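Side-chain contacts in positive phenol-degradative gene regulator (Ralstonia sp. E2, PDB 5FRY), which probably activates transcription of phenol-degradation genes, its zinc-containing N-terminal sensory domain binding the phenol that serves as the signal: residues E105-V110 against W152-Y157; A49-L54 against S133-V138; G122-E127 against I170-L175. All coordinates share one frame; numbering follows the deposited sequence.

All three contacts are built from buried residues, but their chemistry differs with their place. Interaction 1, whose centre lies about 4 Å from that of the chain, packs a turn against helix 152-166 beside the phenol without a hydrogen bond of its own. Interaction 2, its centre about 15 Å from that of the chain, ties two helices with an ion pair, and interaction 3 bridges two strands of one sheet through a tyrosine hydroxyl pair and a tyrosine-isoleucine contact. Helix 152-166 connects them: Glu135 of interaction 2 accepts from Met153 N, while Ile155 packs on Glu174 of interaction 3. Interactions 1 and 2 also reach the second subunit.

Interaction 1 of 3, residues E105-V110 against W152-Y157; sequences EGVVRV and WMQIGY. With ERH (3,4-dimethylphenol), chain D.
Tyr157 OH is held by a hydrogen bond to Asp78 OD2, and this anchored ring meets Glu105 beside the phenol pocket of the sensory domain, where the turn after helix 97-104 faces helix 152-166. Glu105 OE1 lies 3.7 Å from Tyr157 CE2, obliquely placed, with carboxylate and ring planes 76° apart. Glu105 OE2 is also close to Asp78 OD2, a pairing of acids that could raise the proton affinity of one of them. At Gly106 a Schellman motif ends helix 97-104, and its carbonyl accepts from Arg38 of the second subunit. The chain then turns Val107 and Val108 toward Gln154. The side chains of Val107 and Gln154 lie alongside one another, running in opposing senses, with CG1 of Val107 3.3 Å from CG of Gln154. No hydrogen bond joins the two segments; they meet by packing, and Tyr157 and Val110 also line the phenol pocket. Tyr157 is stacked on His102; its CG, anti to the backbone N (chi1 179°), carries the ring out to the bound dimethylphenol, edge first, CD1 lying 3.6 Å from ERH C06. From strand 109-118, Val110 CG1 comes within 3.7 Å of ERH C05.

Interaction 2 of 3, residues A49-L54 against S133-V138; sequences ALRKEL and SFEGDV
A buried salt bridge between helix 44-58 and the first turn of helix 134-143 joins Arg51 to Glu135, in a sensory domain whose later part belongs to the V4R family. Only one arm of the guanidinium does the touching: Arg51 NH2 is modelled 2.3 Å from Glu135 OE2. That separation is too short to be trusted in detail, and the N-H...O angle of 115° is strongly bent. The oxygen sits near the guanidinium plane, at its edge, while the two flat groups stand almost perpendicular, so that as modelled there is a single NH2-to-OE2 contact with the planes 85° apart. Arg51 reaches out with CG anti to the backbone N and bends at chi3 (-73°), which brings its terminal nitrogens across the line of the glutamate.

The carboxylate is an example of one acid serving two helices. Glu135 OE2 also accepts from Met153 N, and OE1 from Gln154 N, both in the first turn of helix 152-166, whose positive end, together with the arginine, would probably favour the ionised carboxylate. Zinc lies about 6 Å from the nearest atom of the Glu135 side chain, and its ligand Cys151 directly precedes helix 152-166, so these bonds adjoin the metal site without entering it. Arg51 is further held by cation-pi contacts with Trp152 and Phe67, and Glu53, two residues on in the same helix, forms a salt bridge with Arg69 of the second subunit.

Ser133 N-caps helix 134-143: its OG accepts a weak bond from Gly136 N at 3.4 Å. Next to it, Glu135 CB lies over one face of the Phe134 ring, 3.7 Å from the ring plane and nearer its rim than its centre.

Interaction 3 of 3, residues G122-E127 against I170-L175; sequences GVYHGE and ILYREL. With ZN (zinc ion), chain C.
Strands 123-131 and 170-176 run in the same direction but are not neighbours in their antiparallel sheet, and the closest CA atoms, those of Tyr124 and Ile170, are 7.8 Å apart. A G1 beta bulge at Gly122 and Val123 opens the first strand. Side chains on one face of the sheet bridge the two strands. Tyr124, with CG anti to its own amide nitrogen (chi1 -176°), leans over toward the other strand, where its CD2 lies 3.6 Å from Ile170 CG2; the methyl stands oblique to the ring. Tyr124 and Tyr172 cross at about a right angle and share a hydrogen bond of 2.8 Å between Tyr124 OH and Tyr172 OH, in which either could donate. The Tyr124 hydroxyl approaches the Tyr172 ring at its edge. Gly126, two residues on, has no side chain, and Tyr124 OH lies 3.8 Å from Gly126 CA. Tyr172 OH also bonds to Thr162, and Tyr172 itself touches the bound dimethylphenol, so Tyr124 probably helps position this pocket residue from the second shell.

Beyond Tyr172, Glu174 OE2 binds zinc at 2.0 Å, with Cys151, Cys177 and Cys185 completing the site. Strand 185-191 lies between the two strands, strand 109-118 flanks Tyr124 through Val115 and Ile117, and helix 152-166 covers the tyrosines through Ala158 and Thr162.

Interaction 1 of 3, residues E105-V110 against W152-Y157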
loop_
_atom_site.group_PDB
_atom_site.type_symbol
_atom_site.label_atom_id
_atom_site.label_comp_id
_atom_site.label_asym_id
_atom_site.label_seq_id
_atom_site.Cartn_x
_atom_site.Cartn_y
_atom_site.Cartn_z
ATOM N N GLU A 105 -7.907 -2.645 -7.887
ATOM C CA GLU A 105 -6.919 -2.397 -6.851
ATOM C C GLU A 105 -7.514 -2.547 -5.449
ATOM O O GLU A 105 -6.807 -2.391 -4.448
ATOM C CB GLU A 105 -6.296 -0.998 -7.052
ATOM C CG GLU A 105 -5.356 -0.975 -8.250
ATOM C CD GLU A 105 -5.041 0.396 -8.800
ATOM O OE1 GLU A 105 -5.243 1.452 -8.131
ATOM O OE2 GLU A 105 -4.596 0.417 -9.958
ATOM N N GLY A 106 -8.809 -2.876 -5.376
ATOM C CA GLY A 106 -9.477 -3.118 -4.100
ATOM C C GLY A 106 -9.613 -1.878 -3.233
ATOM O O GLY A 106 -9.703 -1.958 -2.015
ATOM N N VAL A 107 -9.625 -0.714 -3.862
ATOM C CA VAL A 107 -9.710 0.544 -3.132
ATOM C C VAL A 107 -11.152 0.926 -2.804
ATOM O O VAL A 107 -11.476 1.347 -1.680
ATOM C CB VAL A 107 -9.058 1.688 -3.953
ATOM C CG1 VAL A 107 -9.457 3.031 -3.412
ATOM C CG2 VAL A 107 -7.509 1.535 -3.968
ATOM N N VAL A 108 -12.002 0.790 -3.809
ATOM C CA VAL A 108 -13.407 1.165 -3.719
ATOM C C VAL A 108 -14.152 0.504 -4.852
ATOM O O VAL A 108 -13.566 0.122 -5.867
ATOM C CB VAL A 108 -13.634 2.700 -3.797
ATOM C CG1 VAL A 108 -15.131 3.048 -3.980
ATOM C CG2 VAL A 108 -13.144 3.365 -2.555
ATOM N N ARG A 109 -15.451 0.365 -4.649
ATOM C CA ARG A 109 -16.376 -0.028 -5.685
ATOM C C ARG A 109 -16.993 1.224 -6.303
ATOM O O ARG A 109 -17.749 1.959 -5.658
ATOM C CB ARG A 109 -17.457 -0.931 -5.111
ATOM C CG ARG A 109 -18.665 -1.031 -5.984
ATOM C CD ARG A 109 -18.397 -1.901 -7.194
ATOM N NE ARG A 109 -19.618 -2.118 -7.966
ATOM C CZ ARG A 109 -20.732 -2.637 -7.466
ATOM N NH1 ARG A 109 -20.789 -2.987 -6.184
ATOM N NH2 ARG A 109 -21.792 -2.804 -8.244
ATOM N N VAL A 110 -16.655 1.460 -7.554
ATOM C CA VAL A 110 -16.979 2.726 -8.195
ATOM C C VAL A 110 -18.156 2.566 -9.128
ATOM O O VAL A 110 -18.231 1.594 -9.881
ATOM C CB VAL A 110 -15.775 3.277 -8.968
ATOM C CG1 VAL A 110 -15.982 4.757 -9.275
ATOM C CG2 VAL A 110 -14.508 3.090 -8.174
ATOM N N TRP A 152 -9.156 10.677 1.227
ATOM C CA TRP A 152 -8.108 11.511 0.660
ATOM C C TRP A 152 -7.316 10.927 -0.522
ATOM O O TRP A 152 -7.191 11.587 -1.569
ATOM C CB TRP A 152 -7.118 11.898 1.770
ATOM C CG TRP A 152 -7.787 12.508 2.972
ATOM C CD1 TRP A 152 -8.972 13.197 2.995
ATOM C CD2 TRP A 152 -7.321 12.465 4.329
ATOM N NE1 TRP A 152 -9.261 13.597 4.280
ATOM C CE2 TRP A 152 -8.267 13.156 5.116
ATOM C CE3 TRP A 152 -6.198 11.911 4.953
ATOM C CZ2 TRP A 152 -8.117 13.306 6.497
ATOM C CZ3 TRP A 152 -6.055 12.063 6.325
ATOM C CH2 TRP A 152 -7.006 12.756 7.078
ATOM N N MET A 153 -6.749 9.733 -0.341
ATOM C CA MET A 153 -6.024 9.034 -1.403
ATOM C C MET A 153 -6.955 8.635 -2.520
ATOM O O MET A 153 -6.527 8.603 -3.679
ATOM C CB MET A 153 -5.316 7.783 -0.867
ATOM C CG MET A 153 -4.229 7.192 -1.764
ATOM S SD MET A 153 -3.641 5.624 -1.036
ATOM C CE MET A 153 -4.047 5.902 0.650
ATOM N N GLN A 154 -8.206 8.297 -2.194
ATOM C CA GLN A 154 -9.157 7.941 -3.236
ATOM C C GLN A 154 -9.442 9.144 -4.106
ATOM O O GLN A 154 -9.537 9.017 -5.324
ATOM C CB GLN A 154 -10.453 7.414 -2.653
ATOM C CG GLN A 154 -10.282 5.995 -2.109
ATOM C CD GLN A 154 -11.476 5.517 -1.349
ATOM O OE1 GLN A 154 -11.364 4.604 -0.530
ATOM N NE2 GLN A 154 -12.646 6.105 -1.629
ATOM N N ILE A 155 -9.591 10.300 -3.471
ATOM C CA ILE A 155 -9.811 11.566 -4.206
ATOM C C ILE A 155 -8.603 11.984 -5.044
ATOM O O ILE A 155 -8.744 12.342 -6.217
ATOM C CB ILE A 155 -10.154 12.723 -3.240
ATOM C CG1 ILE A 155 -11.600 12.599 -2.766
ATOM C CG2 ILE A 155 -9.893 14.070 -3.910
ATOM C CD1 ILE A 155 -12.611 12.756 -3.880
ATOM N N GLY A 156 -7.415 11.949 -4.437
ATOM C CA GLY A 156 -6.187 12.254 -5.148
ATOM C C GLY A 156 -6.083 11.446 -6.428
ATOM O O GLY A 156 -5.680 11.951 -7.495
ATOM N N TYR A 157 -6.478 10.192 -6.317
ATOM C CA TYR A 157 -6.425 9.251 -7.422
ATOM C C TYR A 157 -7.337 9.700 -8.560
ATOM O O TYR A 157 -6.894 9.749 -9.726
ATOM C CB TYR A 157 -6.784 7.852 -6.938
ATOM C CG TYR A 157 -6.779 6.819 -8.043
ATOM C CD1 TYR A 157 -7.796 6.802 -9.011
ATOM C CD2 TYR A 157 -5.744 5.892 -8.150
ATOM C CE1 TYR A 157 -7.792 5.882 -10.033
ATOM C CE2 TYR A 157 -5.739 4.954 -9.166
ATOM C CZ TYR A 157 -6.775 4.951 -10.097
ATOM O OH TYR A 157 -6.805 4.020 -11.113
HETATM O O01 ERH D . -12.103 6.127 -8.169
HETATM C C02 ERH D . -13.737 8.451 -10.661
HETATM C C03 ERH D . -11.339 8.170 -11.217
HETATM C C04 ERH D . -12.709 8.758 -11.475
HETATM C C05 ERH D . -13.523 7.518 -9.489
HETATM C C06 ERH D . -11.147 7.339 -10.173
HETATM C C07 ERH D . -12.303 6.995 -9.260
HETATM C C08 ERH D . -15.108 9.039 -10.918
HETATM C C09 ERH D . -10.183 8.515 -12.131
#

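Interaction 2 of 3, residues A49-L54 against S133-V138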
loop_
_atom_site.group_PDB
_atom_site.type_symbol
_atom_site.label_atom_id
_atom_site.label_comp_id
_atom_site.label_asym_id
_atom_site.label_seq_id
_atom_site.Cartn_x
_atom_site.Cartn_y
_atom_site.Cartn_z
ATOM N N ALA A 49 -2.651 2.461 10.360
ATOM C CA ALA A 49 -1.659 2.716 11.410
ATOM C C ALA A 49 -0.790 3.925 11.057
ATOM O O ALA A 49 -0.655 4.861 11.854
ATOM C CB ALA A 49 -0.791 1.486 11.637
ATOM N N LEU A 50 -0.211 3.921 9.858
ATOM C CA LEU A 50 0.606 5.051 9.431
ATOM C C LEU A 50 -0.205 6.346 9.364
ATOM O O LEU A 50 0.315 7.405 9.670
ATOM C CB LEU A 50 1.247 4.789 8.067
ATOM C CG LEU A 50 1.950 5.985 7.431
ATOM C CD1 LEU A 50 3.235 6.372 8.166
ATOM C CD2 LEU A 50 2.232 5.716 5.952
ATOM N N ARG A 51 -1.469 6.248 8.968
ATOM C CA ARG A 51 -2.340 7.424 8.886
ATOM C C ARG A 51 -2.537 8.066 10.249
ATOM O O ARG A 51 -2.528 9.289 10.385
ATOM C CB ARG A 51 -3.711 7.069 8.317
ATOM C CG ARG A 51 -4.684 8.243 8.423
ATOM C CD ARG A 51 -6.072 7.895 7.961
ATOM N NE ARG A 51 -6.104 7.773 6.516
ATOM C CZ ARG A 51 -6.948 8.409 5.719
ATOM N NH1 ARG A 51 -7.875 9.238 6.207
ATOM N NH2 ARG A 51 -6.863 8.202 4.415
ATOM N N LYS A 52 -2.742 7.212 11.246
ATOM C CA LYS A 52 -2.909 7.645 12.621
ATOM C C LYS A 52 -1.683 8.376 13.149
ATOM O O LYS A 52 -1.802 9.438 13.761
ATOM C CB LYS A 52 -3.211 6.448 13.507
ATOM C CG LYS A 52 -3.333 6.826 14.962
ATOM C CD LYS A 52 -4.560 6.201 15.575
ATOM C CE LYS A 52 -4.665 6.549 17.046
ATOM N NZ LYS A 52 -5.388 5.467 17.780
ATOM N N GLU A 53 -0.502 7.810 12.914
ATOM C CA GLU A 53 0.739 8.454 13.326
ATOM C C GLU A 53 0.984 9.770 12.596
ATOM O O GLU A 53 1.476 10.726 13.195
ATOM C CB GLU A 53 1.931 7.515 13.110
ATOM C CG GLU A 53 1.930 6.288 14.020
ATOM C CD GLU A 53 3.325 5.742 14.257
ATOM O OE1 GLU A 53 4.231 6.544 14.582
ATOM O OE2 GLU A 53 3.528 4.515 14.112
ATOM N N LEU A 54 0.651 9.828 11.308
ATOM C CA LEU A 54 0.848 11.059 10.554
ATOM C C LEU A 54 -0.100 12.164 11.012
ATOM O O LEU A 54 0.283 13.331 11.040
ATOM C CB LEU A 54 0.683 10.818 9.050
ATOM C CG LEU A 54 1.824 10.052 8.390
ATOM C CD1 LEU A 54 1.626 10.028 6.899
ATOM C CD2 LEU A 54 3.185 10.644 8.743
ATOM N N SER A 133 -15.749 2.099 0.210
ATOM C CA SER A 133 -14.460 2.759 0.113
ATOM C C SER A 133 -13.611 2.263 1.278
ATOM O O SER A 133 -14.071 2.220 2.417
ATOM C CB SER A 133 -14.603 4.280 0.128
ATOM O OG SER A 133 -14.691 4.764 1.448
ATOM N N PHE A 134 -12.385 1.846 0.990
ATOM C CA PHE A 134 -11.558 1.282 2.050
ATOM C C PHE A 134 -11.106 2.390 2.987
ATOM O O PHE A 134 -10.949 2.198 4.187
ATOM C CB PHE A 134 -10.338 0.572 1.476
ATOM C CG PHE A 134 -9.138 1.457 1.367
ATOM C CD1 PHE A 134 -8.993 2.313 0.288
ATOM C CD2 PHE A 134 -8.183 1.480 2.370
ATOM C CE1 PHE A 134 -7.904 3.149 0.190
ATOM C CE2 PHE A 134 -7.085 2.327 2.283
ATOM C CZ PHE A 134 -6.946 3.160 1.198
ATOM N N GLU A 135 -10.893 3.574 2.431
ATOM C CA GLU A 135 -10.216 4.626 3.167
ATOM C C GLU A 135 -11.139 5.197 4.246
ATOM O O GLU A 135 -10.699 5.490 5.379
ATOM C CB GLU A 135 -9.744 5.714 2.202
ATOM C CG GLU A 135 -8.754 6.654 2.820
ATOM C CD GLU A 135 -8.184 7.589 1.786
ATOM O OE1 GLU A 135 -8.702 7.561 0.660
ATOM O OE2 GLU A 135 -7.253 8.352 2.122
ATOM N N GLY A 136 -12.421 5.308 3.909
ATOM C CA GLY A 136 -13.416 5.791 4.855
ATOM C C GLY A 136 -13.618 4.760 5.961
ATOM O O GLY A 136 -13.730 5.102 7.134
ATOM N N ASP A 137 -13.647 3.492 5.568
ATOM C CA ASP A 137 -13.658 2.362 6.500
ATOM C C ASP A 137 -12.508 2.412 7.503
ATOM O O ASP A 137 -12.724 2.224 8.695
ATOM C CB ASP A 137 -13.590 1.037 5.735
ATOM C CG ASP A 137 -14.942 0.558 5.267
ATOM O OD1 ASP A 137 -15.856 1.396 5.117
ATOM O OD2 ASP A 137 -15.095 -0.660 5.036
ATOM N N VAL A 138 -11.285 2.648 7.020
ATOM C CA VAL A 138 -10.111 2.612 7.891
ATOM C C VAL A 138 -10.057 3.826 8.799
ATOM O O VAL A 138 -9.723 3.709 9.982
ATOM C CB VAL A 138 -8.785 2.534 7.102
ATOM C CG1 VAL A 138 -7.620 2.385 8.080
ATOM C CG2 VAL A 138 -8.807 1.370 6.130
#

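Interaction 3 of 3, residues G122-E127 against I170-L175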
loop_
_atom_site.group_PDB
_atom_site.type_symbol
_atom_site.label_atom_id
_atom_site.label_comp_id
_atom_site.label_asym_id
_atom_site.label_seq_id
_atom_site.Cartn_x
_atom_site.Cartn_y
_atom_site.Cartn_z
ATOM N N GLY A 122 -11.705 19.909 -23.878
ATOM C CA GLY A 122 -11.363 20.382 -22.551
ATOM C C GLY A 122 -12.554 20.408 -21.628
ATOM O O GLY A 122 -12.528 21.071 -20.596
ATOM N N VAL A 123 -13.600 19.680 -22.002
ATOM C CA VAL A 123 -14.819 19.606 -21.209
ATOM C C VAL A 123 -14.825 18.389 -20.296
ATOM O O VAL A 123 -14.597 17.274 -20.751
ATOM C CB VAL A 123 -16.075 19.508 -22.078
ATOM C CG1 VAL A 123 -17.308 19.723 -21.219
ATOM C CG2 VAL A 123 -16.030 20.501 -23.191
ATOM N N TYR A 124 -15.124 18.594 -19.023
ATOM C CA TYR A 124 -15.329 17.429 -18.154
ATOM C C TYR A 124 -16.266 17.751 -17.022
ATOM O O TYR A 124 -16.048 18.700 -16.259
ATOM C CB TYR A 124 -14.010 16.895 -17.575
ATOM C CG TYR A 124 -14.248 15.631 -16.759
ATOM C CD1 TYR A 124 -14.364 14.392 -17.385
ATOM C CD2 TYR A 124 -14.398 15.686 -15.379
ATOM C CE1 TYR A 124 -14.609 13.240 -16.668
ATOM C CE2 TYR A 124 -14.641 14.525 -14.642
ATOM C CZ TYR A 124 -14.740 13.308 -15.295
ATOM O OH TYR A 124 -14.982 12.152 -14.586
ATOM N N HIS A 125 -17.321 16.969 -16.917
ATOM C CA HIS A 125 -18.171 17.037 -15.745
ATOM C C HIS A 125 -18.516 15.625 -15.326
ATOM O O HIS A 125 -19.110 14.866 -16.099
ATOM C CB HIS A 125 -19.430 17.857 -16.019
ATOM C CG HIS A 125 -20.188 18.213 -14.776
ATOM N ND1 HIS A 125 -19.984 19.399 -14.101
ATOM C CD2 HIS A 125 -21.127 17.539 -14.088
ATOM C CE1 HIS A 125 -20.785 19.442 -13.051
ATOM N NE2 HIS A 125 -21.492 18.332 -13.014
ATOM N N GLY A 126 -18.124 15.263 -14.111
ATOM C CA GLY A 126 -18.264 13.889 -13.677
ATOM C C GLY A 126 -18.697 13.695 -12.244
ATOM O O GLY A 126 -18.243 14.409 -11.335
ATOM N N GLU A 127 -19.582 12.719 -12.054
ATOM C CA GLU A 127 -20.189 12.426 -10.767
ATOM C C GLU A 127 -20.174 10.918 -10.548
ATOM O O GLU A 127 -20.486 10.130 -11.449
ATOM C CB GLU A 127 -21.622 12.979 -10.709
ATOM C CG GLU A 127 -21.726 14.493 -10.728
ATOM C CD GLU A 127 -23.172 14.974 -10.743
ATOM O OE1 GLU A 127 -24.078 14.124 -10.929
ATOM O OE2 GLU A 127 -23.398 16.197 -10.567
ATOM N N ILE A 170 -8.079 18.597 -13.376
ATOM C CA ILE A 170 -9.479 18.356 -13.069
ATOM C C ILE A 170 -9.548 17.904 -11.620
ATOM O O ILE A 170 -9.129 16.793 -11.327
ATOM C CB ILE A 170 -10.105 17.276 -13.985
ATOM C CG1 ILE A 170 -9.962 17.637 -15.469
ATOM C CG2 ILE A 170 -11.575 17.100 -13.661
ATOM C CD1 ILE A 170 -10.998 18.628 -15.967
ATOM N N LEU A 171 -10.060 18.755 -10.724
ATOM C CA LEU A 171 -10.144 18.421 -9.300
ATOM C C LEU A 171 -11.452 17.727 -8.923
ATOM O O LEU A 171 -12.499 17.967 -9.531
ATOM C CB LEU A 171 -9.975 19.684 -8.444
ATOM C CG LEU A 171 -8.767 20.576 -8.756
ATOM C CD1 LEU A 171 -8.890 21.902 -8.024
ATOM C CD2 LEU A 171 -7.467 19.909 -8.374
ATOM N N TYR A 172 -11.377 16.866 -7.906
ATOM C CA TYR A 172 -12.558 16.215 -7.352
ATOM C C TYR A 172 -12.784 16.603 -5.905
ATOM O O TYR A 172 -11.843 16.868 -5.150
ATOM C CB TYR A 172 -12.441 14.693 -7.434
ATOM C CG TYR A 172 -12.591 14.116 -8.812
ATOM C CD1 TYR A 172 -11.563 14.213 -9.743
ATOM C CD2 TYR A 172 -13.734 13.433 -9.173
ATOM C CE1 TYR A 172 -11.690 13.663 -11.003
ATOM C CE2 TYR A 172 -13.864 12.884 -10.417
ATOM C CZ TYR A 172 -12.836 12.994 -11.330
ATOM O OH TYR A 172 -12.983 12.437 -12.583
ATOM N N ARG A 173 -14.044 16.606 -5.504
ATOM C CA ARG A 173 -14.359 16.728 -4.097
ATOM C C ARG A 173 -15.392 15.684 -3.711
ATOM O O ARG A 173 -16.219 15.267 -4.531
ATOM C CB ARG A 173 -14.854 18.142 -3.780
ATOM C CG ARG A 173 -14.360 18.657 -2.440
ATOM C CD ARG A 173 -14.738 20.111 -2.229
ATOM N NE ARG A 173 -13.765 21.010 -2.829
ATOM C CZ ARG A 173 -14.002 22.290 -3.088
ATOM N NH1 ARG A 173 -15.189 22.819 -2.807
ATOM N NH2 ARG A 173 -13.056 23.038 -3.641
ATOM N N GLU A 174 -15.327 15.228 -2.465
ATOM C CA GLU A 174 -16.323 14.304 -1.951
ATOM C C GLU A 174 -17.546 15.060 -1.487
ATOM O O GLU A 174 -17.447 15.855 -0.560
ATOM C CB GLU A 174 -15.754 13.491 -0.789
ATOM C CG GLU A 174 -14.904 12.316 -1.200
ATOM C CD GLU A 174 -14.717 11.346 -0.058
ATOM O OE1 GLU A 174 -13.837 11.592 0.780
ATOM O OE2 GLU A 174 -15.457 10.348 0.025
ATOM N N LEU A 175 -18.692 14.811 -2.109
ATOM C CA LEU A 175 -19.931 15.494 -1.701
ATOM C C LEU A 175 -20.561 14.806 -0.483
ATOM O O LEU A 175 -21.212 15.447 0.351
ATOM C CB LEU A 175 -20.928 15.539 -2.854
ATOM C CG LEU A 175 -20.438 16.250 -4.128
ATOM C CD1 LEU A 175 -21.607 16.571 -5.054
ATOM C CD2 LEU A 175 -19.624 17.488 -3.817
HETATM ZN ZN ZN C . -15.366 8.876 1.440
#